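Local atomic coordinates of heme utilization cystosolic carrier protein HutX (Pectobacterium carotovorum, PDB entry 2PH0), a protein that probably binds heme and carries it through the cytosol for heme utilization. Residues Gln39-Gly45 and Gln106-Glu112; Met3-Leu8 and Ile20-Tyr24. One frame throughout, in Å; residues are numbered along the deposited sequence.

The two contacts lie in series along the chain: contact 2 closes between Met-3 and Tyr-24 before contact 1 opens at Gln-39. Contact 1 pairs two strands of the large antiparallel sheet, with its centre about 8 Å from the centre of the chain; contact 2 packs two short N-terminal helices, about 20 Å out. Their centres are about 19 Å apart and their nearest atoms about 8 Å, so they do not touch. Helix 28-33 connects them: Val-31 receives Ile-20 of contact 2, while Val-32 covers one side of contact 1. A second tie comes from Asn-12, just after helix 5-10, which bonds Gln-39.

Contact 1: residues Gln39-Gly45 and Gln106-Glu112; sequences QCTLATG and QHIAFIE
Thr-41 and Phe-110 face each other as a hydrogen-bonded pair of antiparallel strands. Phe-110 N gives a nearly straight bond (170° at the hydrogen) to Thr-41 O at 2.9 Å, and Thr-41 N returns one to Phe-110 O at 3.1 Å. A water also donates to Phe-110 O, at 2.8 Å, and reaches Thr-41 OG1, tying side chain to strand.

The Phe-110 side chain can be followed outward. Its CB lies 4.3 Å from Thr-41 CB. With CG anti to the carbonyl carbon (chi1 -72°), the ring starts beside the backbone, and its CD1 edge passes 4.0 Å from Thr-41 O, which lies in the ring plane. Farther out the ring leaves segment 39-45 and meets Phe-154 edge-to-face, along with Leu-157, Ala-158 and Leu-161.

Ala-43 and Ile-108 form the next hydrogen-bonded pair on the same side of the sheet. Ile-108 N reaches Ala-43 O at 2.8 Å from 37° above the carbonyl plane. On the other side, Leu-42 CD2 rests 3.7 Å from Ala-109 CB, and Cys-40 SG touches that methyl too.

At the far end Glu-112 OE2 is held in a salt bridge by Arg-155. Strand 40-44 is the outermost of its sheet within the chain, while strand 107-115 also pairs with 118-126, where Gln-106 and His-107 make a classic beta bulge opposite Phe-126. Helix 148-160 covers the Phe-110 side, and Val-32 of helix 28-33 packs on Cys-40, Leu-42, Ala-109 and Ile-111.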
loop_
_atom_site.group_PDB
_atom_site.type_symbol
_atom_site.label_atom_id
_atom_site.label_comp_id
_atom_site.label_asym_id
_atom_site.label_seq_id
_atom_site.Cartn_x
_atom_site.Cartn_y
_atom_site.Cartn_z
ATOM N N GLN B 39 26.288 -1.133 -1.275
ATOM C CA GLN B 39 24.942 -1.372 -1.788
ATOM C C GLN B 39 23.878 -0.569 -1.052
ATOM O O GLN B 39 22.714 -0.546 -1.459
ATOM C CB GLN B 39 24.596 -2.852 -1.661
ATOM C CG GLN B 39 25.398 -3.787 -2.538
ATOM C CD GLN B 39 25.325 -5.226 -2.055
ATOM O OE1 GLN B 39 24.279 -5.690 -1.608
ATOM N NE2 GLN B 39 26.439 -5.941 -2.153
ATOM N N CYS B 40 24.269 0.090 0.030
ATOM C CA CYS B 40 23.296 0.835 0.811
ATOM C C CYS B 40 23.804 2.080 1.520
ATOM O O CYS B 40 24.889 2.090 2.115
ATOM C CB CYS B 40 22.652 -0.116 1.827
ATOM S SG CYS B 40 21.372 0.615 2.881
ATOM N N THR B 41 22.995 3.132 1.424
ATOM C CA THR B 41 23.256 4.411 2.063
ATOM C C THR B 41 22.011 4.678 2.905
ATOM O O THR B 41 20.896 4.666 2.379
ATOM C CB THR B 41 23.400 5.540 1.035
ATOM O OG1 THR B 41 24.416 5.194 0.090
ATOM C CG2 THR B 41 23.789 6.835 1.727
ATOM N N LEU B 42 22.201 4.907 4.202
ATOM C CA LEU B 42 21.081 5.165 5.109
ATOM C C LEU B 42 20.936 6.636 5.483
ATOM O O LEU B 42 21.906 7.388 5.499
ATOM C CB LEU B 42 21.253 4.339 6.384
ATOM C CG LEU B 42 21.382 2.827 6.189
ATOM C CD1 LEU B 42 21.879 2.185 7.472
ATOM C CD2 LEU B 42 20.038 2.247 5.775
ATOM N N ALA B 43 19.711 7.038 5.795
ATOM C CA ALA B 43 19.428 8.410 6.190
ATOM C C ALA B 43 18.325 8.373 7.243
ATOM O O ALA B 43 17.621 7.372 7.369
ATOM C CB ALA B 43 18.988 9.232 4.975
ATOM N N THR B 44 18.193 9.444 8.021
ATOM C CA THR B 44 17.158 9.485 9.049
ATOM C C THR B 44 15.835 9.894 8.416
ATOM O O THR B 44 15.810 10.525 7.357
ATOM C CB THR B 44 17.495 10.496 10.167
ATOM O OG1 THR B 44 17.680 11.795 9.593
ATOM C CG2 THR B 44 18.759 10.074 10.911
ATOM N N GLY B 45 14.740 9.539 9.075
ATOM C CA GLY B 45 13.426 9.870 8.552
ATOM C C GLY B 45 13.181 11.359 8.447
ATOM O O GLY B 45 12.252 11.790 7.770
ATOM N N GLN B 106 11.155 6.893 10.076
ATOM C CA GLN B 106 12.312 7.019 10.957
ATOM C C GLN B 106 13.638 6.733 10.259
ATOM O O GLN B 106 14.703 7.163 10.723
ATOM C CB GLN B 106 12.163 6.081 12.159
ATOM C CG GLN B 106 11.039 6.450 13.108
ATOM C CD GLN B 106 11.137 7.878 13.613
ATOM O OE1 GLN B 106 12.149 8.276 14.189
ATOM N NE2 GLN B 106 10.078 8.657 13.400
ATOM N N HIS B 107 13.575 6.007 9.148
ATOM C CA HIS B 107 14.776 5.658 8.395
ATOM C C HIS B 107 14.490 5.625 6.901
ATOM O O HIS B 107 13.382 5.292 6.471
ATOM C CB HIS B 107 15.293 4.280 8.819
ATOM C CG HIS B 107 15.654 4.184 10.270
ATOM N ND1 HIS B 107 16.731 4.848 10.816
ATOM C CD2 HIS B 107 15.074 3.505 11.287
ATOM C CE1 HIS B 107 16.798 4.583 12.108
ATOM N NE2 HIS B 107 15.804 3.771 12.420
ATOM N N ILE B 108 15.493 5.987 6.111
ATOM C CA ILE B 108 15.361 5.966 4.662
ATOM C C ILE B 108 16.609 5.279 4.133
ATOM O O ILE B 108 17.718 5.538 4.606
ATOM C CB ILE B 108 15.259 7.387 4.069
ATOM C CG1 ILE B 108 14.012 8.094 4.616
ATOM C CG2 ILE B 108 15.183 7.312 2.543
ATOM C CD1 ILE B 108 13.803 9.511 4.083
ATOM N N ALA B 109 16.434 4.389 3.166
ATOM C CA ALA B 109 17.579 3.681 2.604
ATOM C C ALA B 109 17.593 3.728 1.089
ATOM O O ALA B 109 16.553 3.581 0.435
ATOM C CB ALA B 109 17.579 2.216 3.074
ATOM N N PHE B 110 18.786 3.945 0.538
ATOM C CA PHE B 110 18.998 3.964 -0.901
ATOM C C PHE B 110 19.764 2.664 -1.157
ATOM O O PHE B 110 20.913 2.509 -0.748
ATOM C CB PHE B 110 19.822 5.188 -1.308
ATOM C CG PHE B 110 19.063 6.487 -1.215
ATOM C CD1 PHE B 110 18.844 7.103 0.015
ATOM C CD2 PHE B 110 18.558 7.087 -2.361
ATOM C CE1 PHE B 110 18.127 8.307 0.092
ATOM C CE2 PHE B 110 17.842 8.285 -2.293
ATOM C CZ PHE B 110 17.629 8.893 -1.062
ATOM N N ILE B 111 19.102 1.726 -1.824
ATOM C CA ILE B 111 19.674 0.409 -2.064
ATOM C C ILE B 111 19.916 0.103 -3.526
ATOM O O ILE B 111 19.021 0.250 -4.351
ATOM C CB ILE B 111 18.726 -0.681 -1.512
ATOM C CG1 ILE B 111 18.376 -0.379 -0.053
ATOM C CG2 ILE B 111 19.360 -2.052 -1.644
ATOM C CD1 ILE B 111 17.336 -1.311 0.530
ATOM N N GLU B 112 21.133 -0.331 -3.841
ATOM C CA GLU B 112 21.466 -0.717 -5.202
ATOM C C GLU B 112 21.923 -2.170 -5.092
ATOM O O GLU B 112 22.996 -2.447 -4.567
ATOM C CB GLU B 112 22.579 0.171 -5.764
ATOM C CG GLU B 112 22.131 1.606 -6.016
ATOM C CD GLU B 112 23.223 2.492 -6.613
ATOM O OE1 GLU B 112 24.169 2.868 -5.887
ATOM O OE2 GLU B 112 23.131 2.813 -7.813
HETATM O O HOH W 1 23.209 3.366 -2.142
#

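Contact 2: residues Met3-Leu8 and Ile20-Tyr24; sequences MTLNEL and IAGKY
Tyr-24 OH donates to Met-3 O at 2.7 Å, the one hydrogen bond between the two segments. The hydroxyl approaches from 55° above the carbonyl plane, away from the usual lone-pair directions, whereas Met-3 O itself lies in the plane of the phenol ring, at its edge. The bond joins the residue just after helix 17-23 to the extended lead-in of helix 5-10.

Leu-5 covers one face of the same ring. Its CB stands 4.0 Å from the Tyr-24 ring centroid and only 9° off the ring normal, a CH-pi contact. Because CG is anti to the backbone N (chi1 178°), the branch runs on across that face, and Leu-5 CD1 comes to 3.6 Å from Tyr-24 CD2. Leu-8 meets the ring differently: one turn along, its CD2 methyl lies at the edge, 3.6 Å from Tyr-24 CE2.

Beyond the ring the two leucines converge on one branch of Ile-20, whose CG2 is 3.6 Å from Leu-5 CD1 and 3.8 Å from Leu-8 CD2. On the solvent-facing side the bent selenomethionine chain of Met-3 brings its CE methyl against the ammonium end of the fully extended Lys-23, crossing it at about a right angle.

The helix start is held by a capping box: Glu-7 N bonds N-cap Thr-4 OG1 at 3.1 Å, and Thr-4 N bonds Glu-7 OE1 at 3.0 Å. Because Thr-4 N belongs to the same peptide as Met-3 O, this second bond probably helps to hold that carbonyl toward the tyrosine. Helices 5-10 and 17-23 thus pack at the surface of the N-terminal part, with Ile-20 and Ala-21 also resting on Val-31 of helix 28-33.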
loop_
_atom_site.group_PDB
_atom_site.type_symbol
_atom_site.label_atom_id
_atom_site.label_comp_id
_atom_site.label_asym_id
_atom_site.label_seq_id
_atom_site.Cartn_x
_atom_site.Cartn_y
_atom_site.Cartn_z
HETATM N N MSE B 3 25.615 -19.222 10.047
HETATM C CA MSE B 3 25.901 -18.081 9.184
HETATM C C MSE B 3 25.168 -16.853 9.719
HETATM O O MSE B 3 23.955 -16.893 9.917
HETATM C CB MSE B 3 25.434 -18.397 7.765
HETATM C CG MSE B 3 25.598 -17.274 6.762
HETATM SE SE MSE B 3 25.082 -17.908 5.010
HETATM C CE MSE B 3 23.186 -18.113 5.323
ATOM N N THR B 4 25.908 -15.771 9.955
ATOM C CA THR B 4 25.321 -14.542 10.483
ATOM C C THR B 4 24.655 -13.733 9.385
ATOM O O THR B 4 24.968 -13.891 8.212
ATOM C CB THR B 4 26.381 -13.636 11.132
ATOM O OG1 THR B 4 27.273 -13.147 10.121
ATOM C CG2 THR B 4 27.173 -14.408 12.183
ATOM N N LEU B 5 23.728 -12.865 9.776
ATOM C CA LEU B 5 23.038 -12.018 8.819
ATOM C C LEU B 5 24.049 -11.244 7.972
ATOM O O LEU B 5 23.899 -11.105 6.758
ATOM C CB LEU B 5 22.137 -11.035 9.573
ATOM C CG LEU B 5 21.345 -9.997 8.778
ATOM C CD1 LEU B 5 20.440 -10.695 7.767
ATOM C CD2 LEU B 5 20.521 -9.153 9.743
ATOM N N ASN B 6 25.085 -10.733 8.626
ATOM C CA ASN B 6 26.095 -9.968 7.918
ATOM C C ASN B 6 26.813 -10.821 6.873
ATOM O O ASN B 6 27.033 -10.377 5.755
ATOM C CB ASN B 6 27.098 -9.388 8.913
ATOM C CG ASN B 6 27.746 -8.120 8.407
ATOM O OD1 ASN B 6 28.809 -8.154 7.785
ATOM N ND2 ASN B 6 27.097 -6.986 8.661
ATOM N N GLU B 7 27.167 -12.048 7.235
ATOM C CA GLU B 7 27.860 -12.932 6.300
ATOM C C GLU B 7 26.974 -13.301 5.117
ATOM O O GLU B 7 27.448 -13.421 3.985
ATOM C CB GLU B 7 28.317 -14.200 7.016
ATOM C CG GLU B 7 29.332 -13.945 8.118
ATOM C CD GLU B 7 29.700 -15.207 8.868
ATOM O OE1 GLU B 7 28.775 -15.948 9.263
ATOM O OE2 GLU B 7 30.909 -15.454 9.070
ATOM N N LEU B 8 25.684 -13.487 5.375
ATOM C CA LEU B 8 24.764 -13.838 4.304
ATOM C C LEU B 8 24.651 -12.707 3.291
ATOM O O LEU B 8 24.685 -12.934 2.082
ATOM C CB LEU B 8 23.368 -14.145 4.864
ATOM C CG LEU B 8 22.291 -14.299 3.786
ATOM C CD1 LEU B 8 22.640 -15.481 2.887
ATOM C CD2 LEU B 8 20.931 -14.495 4.436
ATOM N N ILE B 20 14.798 -12.606 3.955
ATOM C CA ILE B 20 16.000 -12.684 4.767
ATOM C C ILE B 20 15.673 -12.212 6.174
ATOM O O ILE B 20 16.174 -12.759 7.151
ATOM C CB ILE B 20 17.129 -11.827 4.164
ATOM C CG1 ILE B 20 17.530 -12.402 2.801
ATOM C CG2 ILE B 20 18.322 -11.796 5.109
ATOM C CD1 ILE B 20 18.482 -11.532 2.004
ATOM N N ALA B 21 14.819 -11.198 6.273
ATOM C CA ALA B 21 14.421 -10.675 7.568
ATOM C C ALA B 21 13.699 -11.777 8.330
ATOM O O ALA B 21 13.908 -11.959 9.528
ATOM C CB ALA B 21 13.500 -9.472 7.392
ATOM N N GLY B 22 12.855 -12.515 7.617
ATOM C CA GLY B 22 12.101 -13.579 8.244
ATOM C C GLY B 22 13.004 -14.709 8.677
ATOM O O GLY B 22 12.834 -15.263 9.760
ATOM N N LYS B 23 13.970 -15.043 7.826
ATOM C CA LYS B 23 14.911 -16.118 8.108
ATOM C C LYS B 23 15.697 -15.818 9.377
ATOM O O LYS B 23 16.128 -16.731 10.079
ATOM C CB LYS B 23 15.873 -16.296 6.931
ATOM C CG LYS B 23 16.834 -17.468 7.083
ATOM C CD LYS B 23 17.711 -17.644 5.849
ATOM C CE LYS B 23 18.593 -18.882 5.983
ATOM N NZ LYS B 23 19.428 -19.133 4.774
ATOM N N TYR B 24 15.882 -14.535 9.670
ATOM C CA TYR B 24 16.619 -14.130 10.856
ATOM C C TYR B 24 15.717 -13.577 11.954
ATOM O O TYR B 24 16.199 -12.993 12.928
ATOM C CB TYR B 24 17.687 -13.104 10.474
ATOM C CG TYR B 24 18.908 -13.752 9.868
ATOM C CD1 TYR B 24 19.923 -14.253 10.679
ATOM C CD2 TYR B 24 19.007 -13.943 8.490
ATOM C CE1 TYR B 24 21.011 -14.935 10.130
ATOM C CE2 TYR B 24 20.086 -14.627 7.932
ATOM C CZ TYR B 24 21.081 -15.122 8.758
ATOM O OH TYR B 24 22.136 -15.822 8.212
#